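Local coordinates for protein endoribonuclease (Porcine reproductive and respiratory syndrome virus, PDB 5DA1) that acts as a dimerization-dependent endoribonuclease and beta interferon antagonist, probably degrading 5'-polyuridines made during viral RNA replication, at residues V102-R107 with V201-K206; G137-G142 with A171-C176; K149-F154 with A161-S166. All blocks are in the same frame, centred on the assembly; numbering follows the deposited sequence.

Contact 1 (V102-R107 with V201-K206)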
ATOM      1  N   VAL A 102      -8.712  17.809  14.437  1.00 51.17           N
ATOM      2  CA  VAL A 102      -7.299  17.401  14.458  1.00 49.66           C
ATOM      3  C   VAL A 102      -6.761  17.323  13.023  1.00 48.23           C
ATOM      4  O   VAL A 102      -7.550  17.362  12.060  1.00 48.35           O
ATOM      5  CB  VAL A 102      -7.007  16.096  15.263  1.00 49.66           C
ATOM      6  CG1 VAL A 102      -6.945  16.395  16.760  1.00 49.66           C
ATOM      7  CG2 VAL A 102      -8.012  15.021  14.967  1.00 49.41           C
ATOM      8  N   PHE A 103      -5.436  17.234  12.885  1.00 45.86           N
ATOM      9  CA  PHE A 103      -4.799  17.372  11.574  1.00 44.07           C
ATOM     10  C   PHE A 103      -3.804  16.278  11.220  1.00 42.71           C
ATOM     11  O   PHE A 103      -2.918  15.977  11.999  1.00 42.16           O
ATOM     12  CB  PHE A 103      -4.141  18.742  11.454  1.00 43.93           C
ATOM     13  CG  PHE A 103      -5.122  19.852  11.236  1.00 44.80           C
ATOM     14  CD1 PHE A 103      -5.756  20.010   9.994  1.00 44.95           C
ATOM     15  CD2 PHE A 103      -5.434  20.729  12.267  1.00 45.20           C
ATOM     16  CE1 PHE A 103      -6.699  21.033   9.778  1.00 45.66           C
ATOM     17  CE2 PHE A 103      -6.372  21.759  12.077  1.00 47.45           C
ATOM     18  CZ  PHE A 103      -7.012  21.915  10.829  1.00 47.27           C
ATOM     19  N   SER A 104      -3.959  15.663  10.052  1.00 41.45           N
ATOM     20  CA  SER A 104      -2.884  14.826   9.519  1.00 40.69           C
ATOM     21  C   SER A 104      -1.618  15.686   9.401  1.00 40.81           C
ATOM     22  O   SER A 104      -1.693  16.896   9.166  1.00 40.12           O
ATOM     23  CB  SER A 104      -3.245  14.255   8.148  1.00 40.57           C
ATOM     24  OG  SER A 104      -4.485  13.579   8.165  1.00 39.52           O
ATOM     25  N   THR A 105      -0.467  15.039   9.540  1.00 40.76           N
ATOM     26  CA  THR A 105       0.821  15.701   9.714  1.00 40.37           C
ATOM     27  C   THR A 105       1.660  15.808   8.450  1.00 40.92           C
ATOM     28  O   THR A 105       2.715  16.459   8.463  1.00 41.26           O
ATOM     29  CB  THR A 105       1.657  14.930  10.748  1.00 40.58           C
ATOM     30  OG1 THR A 105       1.840  13.557  10.313  1.00 39.76           O
ATOM     31  CG2 THR A 105       0.972  14.965  12.091  1.00 38.18           C
ATOM     32  N   GLY A 106       1.228  15.154   7.377  1.00 40.98           N
ATOM     33  CA  GLY A 106       1.940  15.215   6.096  1.00 41.19           C
ATOM     34  C   GLY A 106       2.818  13.991   5.859  1.00 41.87           C
ATOM     35  O   GLY A 106       3.348  13.802   4.756  1.00 42.88           O
ATOM     36  N   ARG A 107       2.974  13.155   6.882  1.00 41.08           N
ATOM     37  CA  ARG A 107       3.897  12.028   6.825  1.00 40.88           C
ATOM     38  C   ARG A 107       3.541  11.040   5.753  1.00 41.32           C
ATOM     39  O   ARG A 107       4.432  10.437   5.116  1.00 42.57           O
ATOM     40  CB  ARG A 107       3.998  11.325   8.188  1.00 40.76           C
ATOM     41  CG  ARG A 107       4.821  12.167   9.179  1.00 39.89           C
ATOM     42  CD  ARG A 107       5.109  11.516  10.506  1.00 38.23           C
ATOM     43  NE  ARG A 107       3.952  11.602  11.365  1.00 40.13           N
ATOM     44  CZ  ARG A 107       3.935  11.222  12.638  1.00 40.40           C
ATOM     45  NH1 ARG A 107       5.045  10.745  13.189  1.00 42.21           N
ATOM     46  NH2 ARG A 107       2.805  11.310  13.344  1.00 37.35           N
ATOM     47  N   VAL A 201     -14.875  12.118  16.291  1.00 55.79           N
ATOM     48  CA  VAL A 201     -13.702  12.976  16.185  1.00 54.29           C
ATOM     49  C   VAL A 201     -13.687  13.644  14.818  1.00 53.73           C
ATOM     50  O   VAL A 201     -14.083  13.057  13.822  1.00 53.61           O
ATOM     51  CB  VAL A 201     -12.386  12.196  16.363  1.00 53.99           C
ATOM     52  CG1 VAL A 201     -11.244  13.141  16.536  1.00 53.54           C
ATOM     53  CG2 VAL A 201     -12.452  11.284  17.559  1.00 53.76           C
ATOM     54  N   MET A 202     -13.248  14.895  14.800  1.00 53.13           N
ATOM     55  CA  MET A 202     -13.031  15.612  13.576  1.00 52.59           C
ATOM     56  C   MET A 202     -11.553  15.516  13.266  1.00 51.35           C
ATOM     57  O   MET A 202     -10.718  15.954  14.064  1.00 50.85           O
ATOM     58  CB  MET A 202     -13.453  17.070  13.729  1.00 52.91           C
ATOM     59  CG  MET A 202     -14.955  17.269  13.784  1.00 55.68           C
ATOM     60  SD  MET A 202     -15.738  17.163  12.147  1.00 60.88           S
ATOM     61  CE  MET A 202     -14.859  18.431  11.279  1.00 61.72           C
ATOM     62  N   LEU A 203     -11.244  14.918  12.110  1.00 49.98           N
ATOM     63  CA  LEU A 203      -9.865  14.830  11.603  1.00 48.28           C
ATOM     64  C   LEU A 203      -9.816  15.406  10.178  1.00 47.63           C
ATOM     65  O   LEU A 203     -10.564  14.963   9.310  1.00 46.85           O
ATOM     66  CB  LEU A 203      -9.363  13.376  11.653  1.00 47.36           C
ATOM     67  CG  LEU A 203      -8.084  13.063  10.883  1.00 45.62           C
ATOM     68  CD1 LEU A 203      -6.860  13.376  11.676  1.00 43.26           C
ATOM     69  CD2 LEU A 203      -8.069  11.627  10.408  1.00 42.82           C
ATOM     70  N   ASP A 204      -8.946  16.400   9.963  1.00 46.94           N
ATOM     71  CA  ASP A 204      -8.838  17.100   8.685  1.00 46.50           C
ATOM     72  C   ASP A 204     -10.196  17.589   8.256  1.00 46.79           C
ATOM     73  O   ASP A 204     -10.529  17.572   7.075  1.00 46.35           O
ATOM     74  CB  ASP A 204      -8.298  16.178   7.597  1.00 46.55           C
ATOM     75  CG  ASP A 204      -6.870  15.752   7.836  1.00 46.28           C
ATOM     76  OD1 ASP A 204      -6.120  16.461   8.548  1.00 46.32           O
ATOM     77  OD2 ASP A 204      -6.497  14.692   7.286  1.00 45.60           O
ATOM     78  N   PHE A 205     -10.990  17.978   9.246  1.00 47.74           N
ATOM     79  CA  PHE A 205     -12.363  18.442   9.065  1.00 48.28           C
ATOM     80  C   PHE A 205     -13.361  17.392   8.617  1.00 48.99           C
ATOM     81  O   PHE A 205     -14.473  17.733   8.234  1.00 49.02           O
ATOM     82  CB  PHE A 205     -12.432  19.642   8.119  1.00 48.37           C
ATOM     83  CG  PHE A 205     -11.752  20.867   8.633  1.00 47.04           C
ATOM     84  CD1 PHE A 205     -12.316  21.604   9.666  1.00 47.14           C
ATOM     85  CD2 PHE A 205     -10.566  21.297   8.055  1.00 46.51           C
ATOM     86  CE1 PHE A 205     -11.691  22.755  10.135  1.00 48.68           C
ATOM     87  CE2 PHE A 205      -9.918  22.440   8.503  1.00 47.43           C
ATOM     88  CZ  PHE A 205     -10.479  23.181   9.542  1.00 48.95           C
ATOM     89  N   LYS A 206     -12.993  16.121   8.669  1.00 50.12           N
ATOM     90  CA  LYS A 206     -13.944  15.072   8.335  1.00 51.59           C
ATOM     91  C   LYS A 206     -14.370  14.311   9.597  1.00 52.16           C
ATOM     92  O   LYS A 206     -13.549  13.973  10.457  1.00 51.64           O
ATOM     93  CB  LYS A 206     -13.347  14.137   7.293  1.00 51.90           C
ATOM     94  CG  LYS A 206     -14.263  13.004   6.794  1.00 53.70           C
ATOM     95  CD  LYS A 206     -13.390  11.832   6.265  1.00 56.06           C
ATOM     96  CE  LYS A 206     -13.996  11.129   5.049  1.00 56.83           C
ATOM     97  NZ  LYS A 206     -13.780  11.903   3.790  1.00 58.90           N
TER

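Contact 2 (G137-G142 with A171-C176)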
ATOM      1  N   GLY A 137      -0.225 -15.775  16.498  1.00 62.20           N
ATOM      2  CA  GLY A 137      -0.270 -16.834  15.517  1.00 61.98           C
ATOM      3  C   GLY A 137      -0.345 -16.226  14.135  1.00 61.58           C
ATOM      4  O   GLY A 137       0.631 -15.709  13.625  1.00 62.09           O
ATOM      5  N   THR A 138      -1.540 -16.263  13.573  1.00 61.22           N
ATOM      6  CA  THR A 138      -1.807 -15.947  12.186  1.00 60.88           C
ATOM      7  C   THR A 138      -2.315 -14.500  12.008  1.00 60.86           C
ATOM      8  O   THR A 138      -2.488 -14.033  10.879  1.00 61.30           O
ATOM      9  CB  THR A 138      -2.766 -17.055  11.602  1.00 61.04           C
ATOM     10  OG1 THR A 138      -2.035 -17.855  10.677  1.00 60.99           O
ATOM     11  CG2 THR A 138      -4.045 -16.533  10.929  1.00 60.43           C
ATOM     12  N   THR A 139      -2.493 -13.782  13.118  1.00 60.00           N
ATOM     13  CA  THR A 139      -3.077 -12.450  13.088  1.00 59.23           C
ATOM     14  C   THR A 139      -2.152 -11.368  13.621  1.00 58.47           C
ATOM     15  O   THR A 139      -1.614 -11.500  14.722  1.00 58.63           O
ATOM     16  CB  THR A 139      -4.348 -12.391  13.950  1.00 59.70           C
ATOM     17  OG1 THR A 139      -4.929 -13.700  14.040  1.00 59.60           O
ATOM     18  CG2 THR A 139      -5.361 -11.377  13.340  1.00 59.99           C
ATOM     19  N   VAL A 140      -2.000 -10.297  12.837  1.00 57.08           N
ATOM     20  CA  VAL A 140      -1.384  -9.030  13.248  1.00 55.72           C
ATOM     21  C   VAL A 140      -2.471  -8.055  13.639  1.00 54.81           C
ATOM     22  O   VAL A 140      -3.510  -7.999  13.014  1.00 54.79           O
ATOM     23  CB  VAL A 140      -0.673  -8.336  12.071  1.00 55.42           C
ATOM     24  CG1 VAL A 140      -0.444  -6.862  12.369  1.00 56.27           C
ATOM     25  CG2 VAL A 140       0.628  -9.008  11.733  1.00 56.20           C
ATOM     26  N   GLY A 141      -2.228  -7.247  14.653  1.00 54.00           N
ATOM     27  CA  GLY A 141      -3.112  -6.126  14.887  1.00 52.83           C
ATOM     28  C   GLY A 141      -2.342  -4.940  15.399  1.00 52.02           C
ATOM     29  O   GLY A 141      -1.140  -5.023  15.618  1.00 52.25           O
ATOM     30  N   GLY A 142      -3.047  -3.838  15.598  1.00 51.16           N
ATOM     31  CA  GLY A 142      -2.491  -2.695  16.265  1.00 50.09           C
ATOM     32  C   GLY A 142      -1.437  -1.948  15.486  1.00 49.81           C
ATOM     33  O   GLY A 142      -0.538  -1.387  16.080  1.00 50.54           O
ATOM     34  N   ALA A 171       2.120 -13.703   9.878  1.00 51.04           N
ATOM     35  CA  ALA A 171       0.750 -13.209   9.961  1.00 51.20           C
ATOM     36  C   ALA A 171       0.343 -12.259   8.800  1.00 51.39           C
ATOM     37  O   ALA A 171       1.214 -11.766   8.050  1.00 51.90           O
ATOM     38  CB  ALA A 171       0.556 -12.556  11.303  1.00 50.34           C
ATOM     39  N   ALA A 172      -0.967 -12.016   8.657  1.00 51.11           N
ATOM     40  CA  ALA A 172      -1.507 -11.052   7.681  1.00 51.73           C
ATOM     41  C   ALA A 172      -2.896 -10.537   8.092  1.00 52.58           C
ATOM     42  O   ALA A 172      -3.653 -11.288   8.739  1.00 53.74           O
ATOM     43  CB  ALA A 172      -1.606 -11.695   6.325  1.00 51.56           C
ATOM     44  N   LYS A 173      -3.247  -9.287   7.731  1.00 52.46           N
ATOM     45  CA  LYS A 173      -4.626  -8.759   7.909  1.00 52.56           C
ATOM     46  C   LYS A 173      -5.088  -8.025   6.704  1.00 51.46           C
ATOM     47  O   LYS A 173      -4.413  -7.094   6.239  1.00 51.84           O
ATOM     48  CB  LYS A 173      -4.730  -7.741   9.052  1.00 53.82           C
ATOM     49  CG  LYS A 173      -4.992  -8.304  10.448  1.00 58.02           C
ATOM     50  CD  LYS A 173      -4.037  -9.488  10.762  1.00 65.49           C
ATOM     51  CE  LYS A 173      -2.557  -9.132  10.370  1.00 67.46           C
ATOM     52  NZ  LYS A 173      -1.632 -10.293  10.124  1.00 65.62           N
ATOM     53  N   ALA A 174      -6.267  -8.393   6.238  1.00 50.03           N
ATOM     54  CA  ALA A 174      -6.832  -7.780   5.055  1.00 48.80           C
ATOM     55  C   ALA A 174      -7.101  -6.287   5.290  1.00 47.93           C
ATOM     56  O   ALA A 174      -6.918  -5.442   4.401  1.00 47.89           O
ATOM     57  CB  ALA A 174      -8.102  -8.534   4.616  1.00 48.20           C
ATOM     58  N   VAL A 175      -7.500  -5.957   6.498  1.00 46.46           N
ATOM     59  CA  VAL A 175      -7.994  -4.644   6.696  1.00 45.96           C
ATOM     60  C   VAL A 175      -7.363  -4.042   7.904  1.00 46.29           C
ATOM     61  O   VAL A 175      -7.425  -4.581   9.002  1.00 46.93           O
ATOM     62  CB  VAL A 175      -9.544  -4.603   6.804  1.00 46.15           C
ATOM     63  CG1 VAL A 175     -10.012  -3.176   7.114  1.00 44.72           C
ATOM     64  CG2 VAL A 175     -10.189  -5.120   5.501  1.00 44.39           C
ATOM     65  N   CYS A 176      -6.741  -2.900   7.694  1.00 46.12           N
ATOM     66  CA  CYS A 176      -6.095  -2.192   8.778  1.00 45.67           C
ATOM     67  C   CYS A 176      -6.089  -0.721   8.438  1.00 44.81           C
ATOM     68  O   CYS A 176      -5.852  -0.296   7.302  1.00 44.75           O
ATOM     69  CB  CYS A 176      -4.690  -2.724   9.011  1.00 46.04           C
ATOM     70  SG  CYS A 176      -3.752  -1.886  10.276  1.00 48.34           S
TER

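Contact 3 (K149-F154 with A161-S166)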
ATOM      1  N   LYS A 149       4.675  -1.219  12.613  1.00 43.04           N
ATOM      2  CA  LYS A 149       5.286  -2.319  11.902  1.00 43.67           C
ATOM      3  C   LYS A 149       4.285  -2.885  10.881  1.00 43.35           C
ATOM      4  O   LYS A 149       3.119  -2.465  10.851  1.00 42.81           O
ATOM      5  CB  LYS A 149       5.730  -3.417  12.864  1.00 44.47           C
ATOM      6  CG  LYS A 149       6.807  -3.042  13.892  1.00 47.19           C
ATOM      7  CD  LYS A 149       7.037  -4.219  14.864  1.00 52.44           C
ATOM      8  CE  LYS A 149       8.208  -3.999  15.836  1.00 55.39           C
ATOM      9  NZ  LYS A 149       8.445  -5.261  16.621  1.00 57.23           N
ATOM     10  N   TYR A 150       4.776  -3.801  10.029  1.00 42.82           N
ATOM     11  CA  TYR A 150       3.987  -4.584   9.066  1.00 42.56           C
ATOM     12  C   TYR A 150       3.334  -3.792   7.937  1.00 41.99           C
ATOM     13  O   TYR A 150       2.512  -4.340   7.191  1.00 42.03           O
ATOM     14  CB  TYR A 150       2.938  -5.440   9.793  1.00 43.60           C
ATOM     15  CG  TYR A 150       3.461  -6.064  11.084  1.00 46.80           C
ATOM     16  CD1 TYR A 150       4.550  -6.945  11.061  1.00 49.50           C
ATOM     17  CD2 TYR A 150       2.898  -5.736  12.329  1.00 47.08           C
ATOM     18  CE1 TYR A 150       5.053  -7.502  12.245  1.00 50.91           C
ATOM     19  CE2 TYR A 150       3.381  -6.282  13.505  1.00 48.16           C
ATOM     20  CZ  TYR A 150       4.461  -7.177  13.472  1.00 51.14           C
ATOM     21  OH  TYR A 150       4.960  -7.767  14.644  1.00 49.70           O
ATOM     22  N   LEU A 151       3.718  -2.522   7.783  1.00 40.90           N
ATOM     23  CA  LEU A 151       3.091  -1.639   6.794  1.00 39.23           C
ATOM     24  C   LEU A 151       3.550  -1.931   5.384  1.00 38.36           C
ATOM     25  O   LEU A 151       4.697  -2.275   5.146  1.00 37.13           O
ATOM     26  CB  LEU A 151       3.352  -0.165   7.110  1.00 38.57           C
ATOM     27  CG  LEU A 151       2.617   0.279   8.361  1.00 37.96           C
ATOM     28  CD1 LEU A 151       2.748   1.775   8.632  1.00 34.47           C
ATOM     29  CD2 LEU A 151       1.162  -0.187   8.303  1.00 35.96           C
ATOM     30  N   PRO A 152       2.635  -1.776   4.431  1.00 38.10           N
ATOM     31  CA  PRO A 152       3.008  -1.863   2.995  1.00 37.64           C
ATOM     32  C   PRO A 152       3.895  -0.701   2.536  1.00 37.82           C
ATOM     33  O   PRO A 152       4.066   0.298   3.248  1.00 37.45           O
ATOM     34  CB  PRO A 152       1.673  -1.826   2.279  1.00 37.38           C
ATOM     35  CG  PRO A 152       0.686  -1.286   3.312  1.00 38.11           C
ATOM     36  CD  PRO A 152       1.186  -1.649   4.667  1.00 37.01           C
ATOM     37  N   ARG A 153       4.489  -0.843   1.365  1.00 38.36           N
ATOM     38  CA  ARG A 153       5.232   0.280   0.766  1.00 39.11           C
ATOM     39  C   ARG A 153       4.365   1.440   0.309  1.00 37.73           C
ATOM     40  O   ARG A 153       4.813   2.537   0.359  1.00 38.08           O
ATOM     41  CB  ARG A 153       6.126  -0.175  -0.405  1.00 39.79           C
ATOM     42  CG  ARG A 153       7.528  -0.362   0.022  1.00 43.83           C
ATOM     43  CD  ARG A 153       8.093  -1.648  -0.446  1.00 51.74           C
ATOM     44  NE  ARG A 153       9.486  -1.812   0.002  1.00 57.12           N
ATOM     45  CZ  ARG A 153      10.545  -1.466  -0.734  1.00 58.72           C
ATOM     46  NH1 ARG A 153      10.375  -0.921  -1.959  1.00 57.17           N
ATOM     47  NH2 ARG A 153      11.770  -1.676  -0.248  1.00 59.18           N
ATOM     48  N   PHE A 154       3.151   1.178  -0.155  1.00 37.17           N
ATOM     49  CA  PHE A 154       2.210   2.209  -0.579  1.00 36.83           C
ATOM     50  C   PHE A 154       1.069   2.454   0.427  1.00 36.66           C
ATOM     51  O   PHE A 154       0.356   1.531   0.815  1.00 36.96           O
ATOM     52  CB  PHE A 154       1.596   1.860  -1.945  1.00 36.86           C
ATOM     53  CG  PHE A 154       0.616   2.889  -2.431  1.00 37.76           C
ATOM     54  CD1 PHE A 154       1.072   4.040  -3.118  1.00 35.65           C
ATOM     55  CD2 PHE A 154      -0.764   2.751  -2.155  1.00 38.02           C
ATOM     56  CE1 PHE A 154       0.169   5.049  -3.542  1.00 35.04           C
ATOM     57  CE2 PHE A 154      -1.690   3.757  -2.576  1.00 39.06           C
ATOM     58  CZ  PHE A 154      -1.204   4.927  -3.269  1.00 37.38           C
ATOM     59  N   ALA A 161      -6.537   6.046   5.995  1.00 37.57           N
ATOM     60  CA  ALA A 161      -6.113   5.115   4.942  1.00 37.77           C
ATOM     61  C   ALA A 161      -6.378   3.695   5.388  1.00 37.97           C
ATOM     62  O   ALA A 161      -6.165   3.357   6.551  1.00 38.60           O
ATOM     63  CB  ALA A 161      -4.644   5.276   4.667  1.00 36.72           C
ATOM     64  N   VAL A 162      -6.813   2.868   4.454  1.00 38.33           N
ATOM     65  CA  VAL A 162      -6.978   1.439   4.696  1.00 38.57           C
ATOM     66  C   VAL A 162      -5.923   0.656   3.911  1.00 38.69           C
ATOM     67  O   VAL A 162      -5.789   0.817   2.688  1.00 38.82           O
ATOM     68  CB  VAL A 162      -8.403   0.969   4.298  1.00 38.58           C
ATOM     69  CG1 VAL A 162      -8.529  -0.510   4.467  1.00 39.70           C
ATOM     70  CG2 VAL A 162      -9.485   1.705   5.131  1.00 38.02           C
ATOM     71  N   VAL A 163      -5.182  -0.192   4.615  1.00 38.68           N
ATOM     72  CA  VAL A 163      -4.210  -1.082   3.973  1.00 38.54           C
ATOM     73  C   VAL A 163      -4.260  -2.521   4.488  1.00 39.33           C
ATOM     74  O   VAL A 163      -4.700  -2.767   5.609  1.00 39.77           O
ATOM     75  CB  VAL A 163      -2.801  -0.575   4.165  1.00 38.03           C
ATOM     76  CG1 VAL A 163      -2.661   0.759   3.490  1.00 39.05           C
ATOM     77  CG2 VAL A 163      -2.458  -0.485   5.654  1.00 36.49           C
ATOM     78  N   GLY A 164      -3.811  -3.470   3.665  1.00 39.47           N
ATOM     79  CA  GLY A 164      -3.545  -4.806   4.138  1.00 39.62           C
ATOM     80  C   GLY A 164      -2.241  -4.719   4.899  1.00 40.23           C
ATOM     81  O   GLY A 164      -1.457  -3.800   4.661  1.00 40.06           O
ATOM     82  N   VAL A 165      -1.986  -5.664   5.804  1.00 40.50           N
ATOM     83  CA  VAL A 165      -0.818  -5.548   6.687  1.00 40.40           C
ATOM     84  C   VAL A 165      -0.068  -6.904   6.906  1.00 40.49           C
ATOM     85  O   VAL A 165      -0.692  -7.967   6.834  1.00 41.65           O
ATOM     86  CB  VAL A 165      -1.285  -4.847   7.936  1.00 40.38           C
ATOM     87  CG1 VAL A 165      -1.212  -5.741   9.113  1.00 41.55           C
ATOM     88  CG2 VAL A 165      -0.573  -3.554   8.113  1.00 39.33           C
ATOM     89  N   SER A 166       1.250  -6.903   7.093  1.00 39.70           N
ATOM     90  CA  SER A 166       1.971  -8.196   7.028  1.00 39.85           C
ATOM     91  C   SER A 166       3.208  -8.375   7.862  1.00 40.17           C
ATOM     92  O   SER A 166       4.094  -7.499   7.912  1.00 39.19           O
ATOM     93  CB  SER A 166       2.382  -8.562   5.597  1.00 40.34           C
ATOM     94  OG  SER A 166       3.227  -9.719   5.608  1.00 39.30           O
TER

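Contact 1 (V102-R107 with V201-K206)
S104 and D204 meet where the loop leading to helix 107-110 is held by the tip of a beta hairpin, a type I' turn from L203 to K206 that connects strands 197-203 and 206-213 within the EndoU-family region. One residue engages both oxygens of the D204 carboxylate. S104 N donates to D204 OD1 over 2.8 Å, arriving on the syn side but 22° out of the carboxylate plane, while S104 OG donates to D204 OD2. The hydroxyl can join its own amide in this grip because OG sits beside the backbone N and anti to the carbonyl carbon (chi1 -53°). S159 OG also bonds OD2, so the carboxylate is fixed by three donors, and K8 of helix 7-12 packs on both S104 and D204.

Next to the carboxylate, F103 turns its edge toward the face of F205 in an offset edge-to-face pair, the planes 81° apart and the centroids separated by 5.5 Å. Its CE1 comes within 3.7 Å of F205 CE2, which lies near the plane of the F103 ring.

V102 ties the loop to the end of strand 197-203 and to the first turn residue beyond it, D204, by an isolated bridge with parallel chain directions: V102 N donates to M202 O (2.8 Å) and V102 O accepts from D204 N (2.7 Å), both bonds nearly straight. The CG2 branch of V102 does the apolar touching, meeting L203 CD1 at 3.9 Å and V201 CG1 at 4.1 Å.

Contact 2 (G137-G142 with A171-C176)
Two beta hairpins of the EndoU-family region cross here, one formed by strands 134-136 and 139-141, the other by strands 161-167 and 171-178, and K173, a predicted active-site residue, points its CB from the second toward the first. Strands 139-141 and 171-173 pass 4.8 Å apart at their axes with their directions 59° apart, too steep for regular pairing. Accordingly a single backbone bond joins them, from A172 N to T138 O; at 3.4 Å it is weak.

Alternation along strand 171-173 decides what meets the other hairpin: the CB atoms of A171 and K173 point to it and that of A172 points away. The direction of K173 CB is sound, but the course of the chain beyond it is doubtful. As modelled it bends at chi2 and chi3 and passes over V140, where several K173-V140 separations are shorter than atoms can sit. In that doubtful placement the lysine side chain is about 8 Å from that of H144; the V140 side chain lies about 9 Å from that of H129. These histidines are the other two predicted catalytic residues. The second subunit is close by, its S2 packing on A172.

V140 is buried, wedged against V135 and against V165 and S167 of strand 161-167. Its CG2 branch, anti to the carbonyl carbon, also approaches A171 CB, to 3.6 Å. A171 CB in turn rests against the T138-T139 peptide, 3.8 Å from T139 N and 3.4 Å from T138 O, the same oxygen that accepts the weak bond from A172 N.

Contact 3 (K149-F154 with A161-S166)
Y150 leans its root on S166, near the end of strand 161-167, and carries its ring off beyond it. Its CB sits 4.2 Å from V165 CG1 and also faces S166 O. With CG anti to the carbonyl carbon (chi1 -40°), the ring starts beside the S166 carbonyl: CG lies 3.5 Å from S166 O, which meets the ring at its edge, near the plane, next to CD1. CD2 meets V140 CG1 of strand 139-141 at 3.5 Å, and one face lies under K149 CB. The outer ring and its hydroxyl lead away from strand 161-167. The Y150 backbone returns the contact, its O accepting S166 N at 2.9 Å, in the carbonyl plane and on a lone pair.

Down the strand, L151 CD2 reaches V165 CG2 (3.8 Å). P152 CG meets V163 CB at 3.7 Å, the two side chains crossing obliquely, while P152 CD approaches G164 O. S166 OG bonds Y69 OH of the second subunit, and G164 N its S74 OG. This is the antiparallel hairpin of strands 161-167 and 171-178 in the EndoU-family region, packed against the second subunit near the predicted active-site K173.

In the fold
Contact 1 lies at the heart of the chain, its centre about 3 Å from the chain's centre, and combines a parallel bridge through V102 with buried polar bonds to a carboxylate and an aromatic pair. Contacts 2 and 3 sit farther out, about 24 and 17 Å from that centre; contact 2 is only partly buried and has one weak backbone bond, while contact 3 is buried and has one good one. Those two share the hairpin of strands 161-167 and 171-178: K173 O pairs with V165 N and C176 O with V163 N. Both also touch the second subunit, whereas contact 1 does not. Along the chain, contact 3 nests inside contact 2, and contact 2 inside contact 1.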